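Local coordinates for photosystem II assembly protein Ycf48 (Thermosynechococcus elongatus, PDB 5OJP) that probably assists the early steps of photosystem II assembly and the replacement of photodamaged D1, whose C-terminal extension it binds through a seven-bladed beta-propeller, at residues E204-M209 / L217-N222. The protein carries 4 engineered substitutions. Numbering follows the deposited sequence.
Sequences EELHNM and LWMIVN. Engineered in segment 204-209: Glu204 (natural residue Arg), Glu205 (natural residue Arg).
His207 N and Asn208 N converge on Ile220 O, the mark of a classic beta bulge, set in an antiparallel hairpin of one propeller blade. The evidence is in the lengths: His207 N lies 2.8 Å from Ile220 O. The second bond, from Asn208 N to Ile220 O, is weak at 3.3 Å. Ile220 N answers with a nearly straight bond to Asn208 O (2.9 Å, 173° at the hydrogen), and beyond the bulge Asn222 N closes on Glu205 O. On one face the chains of Met209 and Met219 run alongside each other, Met209 CG 3.6 Å from Met219 CB. A chi1 of 60° tucks Met219 CG over the backbone, flanked by N and C, and Met219 SD then meets Leu206 CD2 at 3.5 Å; Trp237 touches both methionines. Trp218 folds back over the partner strand, where Met209 C lies 3.7 Å above the indole plane, displaced toward the rim. Glu205, engineered from an arginine of the Arg-rich patch, runs extended past the Asn222 amide, its carboxylate salt-bridged to Arg165 on strand 164-169. The Asn208 amide stands 69° from the indole plane, with ND2 level with that plane at the ring edge and hydrogen-bonded to Leu252 O of strand 251-256.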
ATOM      1  N   GLU A 204       6.883  -8.367  20.435  1.00 55.97           N
ATOM      2  CA  GLU A 204       6.073  -7.172  20.264  1.00 58.40           C
ATOM      3  C   GLU A 204       4.910  -7.449  19.311  1.00 50.51           C
ATOM      4  O   GLU A 204       4.933  -8.398  18.521  1.00 52.73           O
ATOM      5  CB  GLU A 204       6.934  -6.049  19.678  1.00 68.02           C
ATOM      6  CG  GLU A 204       8.048  -5.437  20.558  1.00 78.68           C
ATOM      7  CD  GLU A 204       7.564  -4.420  21.594  1.00 87.76           C
ATOM      8  OE1 GLU A 204       6.537  -3.747  21.348  1.00 90.75           O
ATOM      9  OE2 GLU A 204       8.246  -4.256  22.633  1.00 92.59           O
ATOM     10  N   GLU A 205       3.893  -6.607  19.391  1.00 41.73           N
ATOM     11  CA  GLU A 205       2.725  -6.735  18.535  1.00 43.51           C
ATOM     12  C   GLU A 205       3.041  -6.174  17.149  1.00 36.65           C
ATOM     13  O   GLU A 205       3.419  -4.997  17.011  1.00 32.17           O
ATOM     14  CB  GLU A 205       1.528  -6.014  19.150  1.00 47.59           C
ATOM     15  CG  GLU A 205       0.263  -5.990  18.262  1.00 55.98           C
ATOM     16  CD  GLU A 205      -1.012  -5.473  18.969  1.00 66.40           C
ATOM     17  OE1 GLU A 205      -0.988  -5.242  20.211  1.00 71.88           O
ATOM     18  OE2 GLU A 205      -2.063  -5.346  18.296  1.00 68.82           O
ATOM     19  N   LEU A 206       2.894  -7.014  16.128  1.00 30.80           N
ATOM     20  CA  LEU A 206       3.147  -6.574  14.763  1.00 29.77           C
ATOM     21  C   LEU A 206       2.042  -5.648  14.260  1.00 28.79           C
ATOM     22  O   LEU A 206       0.861  -5.940  14.413  1.00 32.75           O
ATOM     23  CB  LEU A 206       3.223  -7.793  13.845  1.00 33.03           C
ATOM     24  CG  LEU A 206       4.426  -8.684  14.116  1.00 38.74           C
ATOM     25  CD1 LEU A 206       4.287  -9.999  13.360  1.00 38.70           C
ATOM     26  CD2 LEU A 206       5.687  -7.953  13.674  1.00 39.01           C
ATOM     27  N   HIS A 207       2.412  -4.550  13.607  1.00 27.98           N
ATOM     28  CA  HIS A 207       1.405  -3.750  12.925  1.00 33.16           C
ATOM     29  C   HIS A 207       1.427  -3.838  11.395  1.00 32.02           C
ATOM     30  O   HIS A 207       0.377  -3.949  10.770  1.00 34.08           O
ATOM     31  CB  HIS A 207       1.540  -2.297  13.333  1.00 40.87           C
ATOM     32  CG  HIS A 207       0.508  -1.432  12.698  1.00 52.92           C
ATOM     33  ND1 HIS A 207      -0.834  -1.541  12.998  1.00 56.90           N
ATOM     34  CD2 HIS A 207       0.611  -0.444  11.773  1.00 55.77           C
ATOM     35  CE1 HIS A 207      -1.513  -0.660  12.279  1.00 57.38           C
ATOM     36  NE2 HIS A 207      -0.659   0.018  11.530  1.00 55.77           N
ATOM     37  N   ASN A 208       2.582  -3.741  10.752  1.00 27.91           N
ATOM     38  CA  ASN A 208       2.684  -3.697   9.317  1.00 26.73           C
ATOM     39  C   ASN A 208       4.043  -4.242   8.947  1.00 27.71           C
ATOM     40  O   ASN A 208       5.002  -4.093   9.704  1.00 26.46           O
ATOM     41  CB  ASN A 208       2.538  -2.239   8.798  1.00 25.41           C
ATOM     42  CG  ASN A 208       2.182  -2.133   7.335  1.00 26.28           C
ATOM     43  OD1 ASN A 208       2.089  -3.128   6.639  1.00 24.10           O
ATOM     44  ND2 ASN A 208       1.896  -0.881   6.865  1.00 27.49           N
ATOM     45  N   MET A 209       4.130  -4.804   7.738  1.00 25.22           N
ATOM     46  CA  MET A 209       5.350  -5.390   7.212  1.00 27.65           C
ATOM     47  C   MET A 209       5.399  -5.247   5.698  1.00 25.08           C
ATOM     48  O   MET A 209       4.367  -5.190   5.027  1.00 26.77           O
ATOM     49  CB  MET A 209       5.469  -6.890   7.546  1.00 27.34           C
ATOM     50  CG  MET A 209       5.738  -7.124   8.987  1.00 34.25           C
ATOM     51  SD  MET A 209       5.950  -8.871   9.402  1.00 35.32           S
ATOM     52  CE  MET A 209       7.534  -9.088   8.556  1.00 30.53           C
ATOM     53  N   LEU A 217      13.070  -7.812   4.665  1.00 28.62           N
ATOM     54  CA  LEU A 217      11.765  -7.458   5.205  1.00 27.68           C
ATOM     55  C   LEU A 217      11.941  -6.327   6.232  1.00 26.83           C
ATOM     56  O   LEU A 217      12.975  -6.200   6.900  1.00 27.43           O
ATOM     57  CB  LEU A 217      11.089  -8.670   5.881  1.00 27.32           C
ATOM     58  CG  LEU A 217      10.610  -9.864   5.002  1.00 31.81           C
ATOM     59  CD1 LEU A 217      10.261 -11.092   5.867  1.00 35.42           C
ATOM     60  CD2 LEU A 217       9.356  -9.419   4.370  1.00 27.29           C
ATOM     61  N   TRP A 218      10.900  -5.500   6.345  1.00 22.19           N
ATOM     62  CA  TRP A 218      10.783  -4.531   7.403  1.00 24.97           C
ATOM     63  C   TRP A 218       9.477  -4.752   8.187  1.00 24.87           C
ATOM     64  O   TRP A 218       8.487  -5.263   7.675  1.00 24.32           O
ATOM     65  CB  TRP A 218      10.848  -3.103   6.806  1.00 24.73           C
ATOM     66  CG  TRP A 218       9.749  -2.706   5.802  1.00 22.94           C
ATOM     67  CD1 TRP A 218       9.832  -2.684   4.462  1.00 25.30           C
ATOM     68  CD2 TRP A 218       8.393  -2.357   6.123  1.00 25.94           C
ATOM     69  NE1 TRP A 218       8.666  -2.239   3.928  1.00 25.84           N
ATOM     70  CE2 TRP A 218       7.764  -2.023   4.932  1.00 25.25           C
ATOM     71  CE3 TRP A 218       7.668  -2.232   7.351  1.00 26.61           C
ATOM     72  CZ2 TRP A 218       6.399  -1.654   4.867  1.00 26.87           C
ATOM     73  CZ3 TRP A 218       6.358  -1.838   7.296  1.00 26.80           C
ATOM     74  CH2 TRP A 218       5.720  -1.563   6.065  1.00 26.36           C
ATOM     75  N   MET A 219       9.483  -4.369   9.445  1.00 24.09           N
ATOM     76  CA  MET A 219       8.286  -4.424  10.260  1.00 26.18           C
ATOM     77  C   MET A 219       8.213  -3.174  11.112  1.00 30.27           C
ATOM     78  O   MET A 219       9.237  -2.630  11.574  1.00 28.17           O
ATOM     79  CB  MET A 219       8.198  -5.652  11.220  1.00 23.50           C
ATOM     80  CG  MET A 219       9.327  -5.748  12.230  1.00 31.54           C
ATOM     81  SD  MET A 219       9.091  -7.009  13.527  1.00 37.12           S
ATOM     82  CE  MET A 219       9.203  -8.494  12.600  1.00 34.44           C
ATOM     83  N   ILE A 220       6.964  -2.759  11.294  1.00 30.84           N
ATOM     84  CA  ILE A 220       6.538  -1.786  12.270  1.00 31.11           C
ATOM     85  C   ILE A 220       5.839  -2.573  13.362  1.00 30.41           C
ATOM     86  O   ILE A 220       4.900  -3.327  13.087  1.00 26.88           O
ATOM     87  CB  ILE A 220       5.593  -0.753  11.634  1.00 27.07           C
ATOM     88  CG1 ILE A 220       6.344   0.068  10.561  1.00 23.07           C
ATOM     89  CG2 ILE A 220       4.958   0.134  12.783  1.00 25.21           C
ATOM     90  CD1 ILE A 220       5.367   0.928   9.621  1.00 20.76           C
ATOM     91  N   VAL A 221       6.267  -2.375  14.599  1.00 30.62           N
ATOM     92  CA  VAL A 221       5.568  -2.981  15.716  1.00 34.39           C
ATOM     93  C   VAL A 221       5.002  -1.861  16.575  1.00 37.83           C
ATOM     94  O   VAL A 221       5.443  -0.707  16.525  1.00 36.85           O
ATOM     95  CB  VAL A 221       6.480  -3.873  16.561  1.00 37.88           C
ATOM     96  CG1 VAL A 221       7.070  -5.008  15.701  1.00 37.27           C
ATOM     97  CG2 VAL A 221       7.540  -3.028  17.220  1.00 38.30           C
ATOM     98  N   ASN A 222       4.009  -2.213  17.375  1.00 42.43           N
ATOM     99  CA  ASN A 222       3.352  -1.163  18.118  1.00 49.31           C
ATOM    100  C   ASN A 222       4.295  -0.604  19.185  1.00 46.87           C
ATOM    101  O   ASN A 222       5.202  -1.286  19.679  1.00 44.16           O
ATOM    102  CB  ASN A 222       2.002  -1.657  18.640  1.00 56.85           C
ATOM    103  CG  ASN A 222       1.002  -1.924  17.473  1.00 62.24           C
ATOM    104  OD1 ASN A 222       1.091  -1.319  16.386  1.00 61.37           O
ATOM    105  ND2 ASN A 222       0.017  -2.779  17.728  1.00 66.48           N
TER